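Local coordinates for ribosome inactivating type 1 protein (Iris hollandica, PDB 3MVG) that belongs to the type 1 ribosome-inactivating proteins, the single-chain members of a plant protein family, at residues L204-E207 and V208-E212; D234-K237 and A238-F241. One frame throughout, in Å; residues are numbered along the deposited sequence. Where two conformers were deposited one is given.

Contact 1: L204-E207 and V208-E212; sequences LSTE and VQRAE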
loop_
_atom_site.group_PDB
_atom_site.type_symbol
_atom_site.label_atom_id
_atom_site.label_comp_id
_atom_site.label_asym_id
_atom_site.label_seq_id
_atom_site.Cartn_x
_atom_site.Cartn_y
_atom_site.Cartn_z
ATOM N N LEU A 204 16.423 7.013 -8.075
ATOM C CA LEU A 204 15.791 5.723 -8.284
ATOM C C LEU A 204 15.288 5.590 -9.723
ATOM O O LEU A 204 15.444 4.531 -10.345
ATOM C CB LEU A 204 14.649 5.507 -7.281
ATOM C CG LEU A 204 15.068 5.255 -5.822
ATOM C CD1 LEU A 204 13.899 5.479 -4.870
ATOM C CD2 LEU A 204 15.664 3.856 -5.624
ATOM N N SER A 205 14.692 6.662 -10.247
ATOM C CA SER A 205 14.156 6.662 -11.609
ATOM C C SER A 205 15.259 6.354 -12.613
ATOM O O SER A 205 15.078 5.532 -13.517
ATOM C CB SER A 205 13.537 8.018 -11.953
ATOM O OG SER A 205 12.303 8.234 -11.261
ATOM N N THR A 206 16.389 7.038 -12.461
ATOM C CA THR A 206 17.540 6.849 -13.342
ATOM C C THR A 206 18.115 5.437 -13.226
ATOM O O THR A 206 18.368 4.783 -14.252
ATOM C CB THR A 206 18.590 7.926 -13.072
ATOM O OG1 THR A 206 18.042 9.185 -13.467
ATOM C CG2 THR A 206 19.881 7.660 -13.860
ATOM N N GLU A 207 18.269 4.941 -12.002
ATOM C CA GLU A 207 18.804 3.594 -11.814
ATOM C C GLU A 207 17.910 2.536 -12.454
ATOM O O GLU A 207 18.403 1.576 -13.049
ATOM C CB GLU A 207 19.054 3.280 -10.337
ATOM C CG GLU A 207 20.197 4.088 -9.690
ATOM C CD GLU A 207 21.526 3.961 -10.421
ATOM O OE1 GLU A 207 21.892 2.833 -10.819
ATOM O OE2 GLU A 207 22.205 4.992 -10.586
ATOM N N VAL A 208 16.594 2.715 -12.375
ATOM C CA VAL A 208 15.691 1.784 -13.049
ATOM C C VAL A 208 15.935 1.780 -14.565
ATOM O O VAL A 208 15.973 0.712 -15.189
ATOM C CB VAL A 208 14.210 2.055 -12.694
ATOM C CG1 VAL A 208 13.263 1.276 -13.617
ATOM C CG2 VAL A 208 13.952 1.705 -11.250
ATOM N N GLN A 209 16.110 2.966 -15.139
ATOM C CA GLN A 209 16.305 3.090 -16.587
ATOM C C GLN A 209 17.659 2.572 -17.078
ATOM O O GLN A 209 17.764 2.123 -18.221
ATOM C CB GLN A 209 16.052 4.522 -17.064
ATOM C CG GLN A 209 14.572 4.876 -17.057
ATOM C CD GLN A 209 14.328 6.358 -17.084
ATOM O OE1 GLN A 209 14.301 6.979 -18.142
ATOM N NE2 GLN A 209 14.144 6.942 -15.906
ATOM N N ARG A 210 18.672 2.610 -16.216
ATOM C CA ARG A 210 20.031 2.188 -16.585
ATOM C C ARG A 210 20.351 0.763 -16.143
ATOM O O ARG A 210 21.438 0.245 -16.441
ATOM C CB ARG A 210 21.063 3.135 -15.979
ATOM C CG ARG A 210 20.927 4.578 -16.407
ATOM C CD ARG A 210 22.137 5.376 -15.972
ATOM N NE ARG A 210 23.326 4.983 -16.730
ATOM C CZ ARG A 210 24.473 5.659 -16.751
ATOM N NH1 ARG A 210 24.610 6.780 -16.052
ATOM N NH2 ARG A 210 25.488 5.213 -17.478
ATOM N N ALA A 211 19.423 0.117 -15.441
ATOM C CA ALA A 211 19.680 -1.205 -14.872
ATOM C C ALA A 211 19.976 -2.242 -15.953
ATOM O O ALA A 211 19.441 -2.171 -17.061
ATOM C CB ALA A 211 18.510 -1.650 -14.021
ATOM N N GLU A 212 20.845 -3.191 -15.613
ATOM C CA GLU A 212 21.225 -4.269 -16.521
ATOM C C GLU A 212 20.809 -5.585 -15.904
ATOM O O GLU A 212 21.204 -5.906 -14.782
ATOM C CB GLU A 212 22.728 -4.233 -16.796
ATOM C CG GLU A 212 23.118 -3.072 -17.695
ATOM C CD GLU A 212 24.609 -2.958 -17.930
ATOM O OE1 GLU A 212 25.361 -3.859 -17.508
ATOM O OE2 GLU A 212 25.022 -1.957 -18.542
#

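Contact 2: D234-K237 and A238-F241; sequences DVEK and ARTF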
loop_
_atom_site.group_PDB
_atom_site.type_symbol
_atom_site.label_atom_id
_atom_site.label_comp_id
_atom_site.label_asym_id
_atom_site.label_seq_id
_atom_site.Cartn_x
_atom_site.Cartn_y
_atom_site.Cartn_z
ATOM N N ASP A 234 18.120 -3.279 -7.063
ATOM C CA ASP A 234 17.519 -3.794 -8.289
ATOM C C ASP A 234 16.138 -3.202 -8.547
ATOM O O ASP A 234 15.524 -2.612 -7.642
ATOM C CB ASP A 234 17.500 -5.334 -8.307
ATOM C CG ASP A 234 16.729 -5.923 -7.158
ATOM O OD1 ASP A 234 17.343 -6.594 -6.304
ATOM O OD2 ASP A 234 15.506 -5.724 -7.092
ATOM N N VAL A 235 15.660 -3.355 -9.777
ATOM C CA VAL A 235 14.382 -2.782 -10.177
ATOM C C VAL A 235 13.213 -3.355 -9.387
ATOM O O VAL A 235 12.319 -2.615 -8.968
ATOM C CB VAL A 235 14.110 -2.997 -11.666
ATOM C CG1 VAL A 235 12.764 -2.417 -12.006
ATOM C CG2 VAL A 235 15.202 -2.356 -12.495
ATOM N N GLU A 236 13.219 -4.668 -9.173
ATOM C CA GLU A 236 12.117 -5.317 -8.478
ATOM C C GLU A 236 11.961 -4.737 -7.075
ATOM O O GLU A 236 10.842 -4.456 -6.650
ATOM C CB GLU A 236 12.273 -6.838 -8.464
ATOM C CG GLU A 236 11.125 -7.556 -7.761
ATOM C CD GLU A 236 11.383 -7.746 -6.276
ATOM O OE1 GLU A 236 12.428 -8.325 -5.923
ATOM O OE2 GLU A 236 10.545 -7.322 -5.454
ATOM N N LYS A 237 13.070 -4.524 -6.373
ATOM C CA LYS A 237 13.005 -3.936 -5.041
ATOM C C LYS A 237 12.473 -2.497 -5.092
ATOM O O LYS A 237 11.661 -2.099 -4.259
ATOM C CB LYS A 237 14.363 -3.994 -4.329
ATOM C CG LYS A 237 14.298 -3.545 -2.880
ATOM C CD LYS A 237 15.416 -4.108 -2.036
ATOM C CE LYS A 237 15.218 -3.750 -0.576
ATOM N NZ LYS A 237 16.394 -4.113 0.262
ATOM N N ALA A 238 12.915 -1.727 -6.080
ATOM C CA ALA A 238 12.406 -0.362 -6.257
ATOM C C ALA A 238 10.890 -0.355 -6.463
ATOM O O ALA A 238 10.174 0.444 -5.847
ATOM C CB ALA A 238 13.109 0.319 -7.420
ATOM N N ARG A 239 10.411 -1.245 -7.326
ATOM C CA ARG A 239 8.981 -1.342 -7.599
ATOM C C ARG A 239 8.206 -1.873 -6.393
ATOM O O ARG A 239 7.111 -1.389 -6.085
ATOM C CB ARG A 239 8.739 -2.216 -8.836
ATOM C CG ARG A 239 7.298 -2.159 -9.370
ATOM C CD ARG A 239 7.095 -3.022 -10.623
ATOM N NE ARG A 239 7.397 -4.409 -10.307
ATOM C CZ ARG A 239 8.395 -5.115 -10.822
ATOM N NH1 ARG A 239 9.165 -4.621 -11.786
ATOM N NH2 ARG A 239 8.593 -6.346 -10.382
ATOM N N THR A 240 8.766 -2.864 -5.703
ATOM C CA THR A 240 8.045 -3.593 -4.651
ATOM C C THR A 240 8.144 -2.932 -3.278
ATOM O O THR A 240 7.130 -2.737 -2.605
ATOM C CB THR A 240 8.549 -5.046 -4.546
ATOM O OG1 THR A 240 8.362 -5.694 -5.806
ATOM C CG2 THR A 240 7.804 -5.829 -3.485
ATOM N N PHE A 241 9.367 -2.622 -2.858
ATOM C CA PHE A 241 9.611 -2.063 -1.533
ATOM C C PHE A 241 9.321 -0.567 -1.496
ATOM O O PHE A 241 8.599 -0.093 -0.627
ATOM C CB PHE A 241 11.053 -2.367 -1.104
ATOM C CG PHE A 241 11.427 -1.803 0.239
ATOM C CD1 PHE A 241 11.223 -2.540 1.398
ATOM C CD2 PHE A 241 12.003 -0.544 0.343
ATOM C CE1 PHE A 241 11.577 -2.021 2.647
ATOM C CE2 PHE A 241 12.358 -0.018 1.583
ATOM C CZ PHE A 241 12.142 -0.758 2.733
#

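Contact 1: L204-E207 and V208-E212
From Leu-204 to Arg-210 the backbone runs towards the C-terminal end of helix 201-210, with i to i+4 hydrogen bonds from Val-208 N to Leu-204 O (3.0 Å) and from Arg-210 N to Thr-206 O (2.9 Å). Between them, Ser-205 O carries two donors: it accepts from Gln-209 N (3.2 Å), the ordinary helical bond, and, from the opposite face of its carbonyl plane, from Gln-209 NE2 (2.9 Å). The amide nitrogen stands above that plane, with a C=O...N angle of only 109°. Gln-209 CG lies anti to its own carbonyl carbon (chi1 -73°) and the chain then runs extended, which carries the amide back along the helix to Ser-205. NE2 also donates to Leu-248 O and OE1 accepts from Trp-250 N, which fixes the rotation of the amide. Thr-206 and Arg-210 lie side by side, the methyl CG2 of Thr-206 resting 3.8 Å from Arg-210 CD. Ala-211 CB closes against Glu-207 O at 3.4 Å, whereas the Glu-207 carboxylate turns to Gln-218 N. Here, near the C-terminal end of an alpha-helix, a glutamine side chain ties the helix to the backbone at Leu-248 and Trp-250, near the end of the modelled chain.

Contact 2: D234-K237 and A238-F241
Glu-236 brings one carboxylate oxygen, OE2, against Thr-240 one turn later, crossing it obliquely, with OE2 3.2 Å from Thr-240 CB. With CG anti to the backbone N (chi1 -179°) and a bend at chi2 (-90°), the chain curls back beside its own carbonyl. Thr-240 OG1 consequently lies 2.7 Å from Glu-236 OE2 and 2.9 Å from Glu-236 O, and also accepts from Asn-175 ND2 of the second subunit. The Arg-239 side chain crosses Glu-236 at about a right angle, with Glu-236 CA over one face of the guanidinium and the guanidinium and carboxylate planes 51° apart; Arg-239 NH2 touches Glu-236 CG at 3.8 Å. Glu-236 and Arg-239 belong to the short helix 235-240, which opens with a classic N-cap: Asp-234 OD2 accepts from Lys-237 N at 2.8 Å, nearly along the C-O axis, and OD1 forms a salt bridge with Arg-215. On another flank Lys-237 and Phe-241 run alongside each other, Lys-237 CG meeting Phe-241 CB at 3.9 Å. Lys-237 NZ is 5.5 Å from the Phe-241 ring centroid, at most a weak cation-pi attraction; its hydrogen bond goes to Val-231 O. Arg-239 NE donates to Asn-175 OD1 of the second subunit.

The two contacts come in series along the chain: contact 1 towards the end of helix 201-210, then strands 215-223 and 229-234, then contact 2 on helix 235-240. Their centres lie about 11 Å apart, about 21 and 20 Å from the centre of the chain and on the same side of it. They touch through a small aliphatic patch, Ala-211 CB meeting Val-235 CG2 at 3.7 Å and Val-208 CG2 meeting Ala-238 CB at 4.2 Å. Both also pack on strand 215-223, with Phe-216 reached by Glu-207, Val-235 and Ala-238. The helix–strand–strand–helix succession thus folds back on itself, and of the two contacts contact 2 alone meets the second subunit.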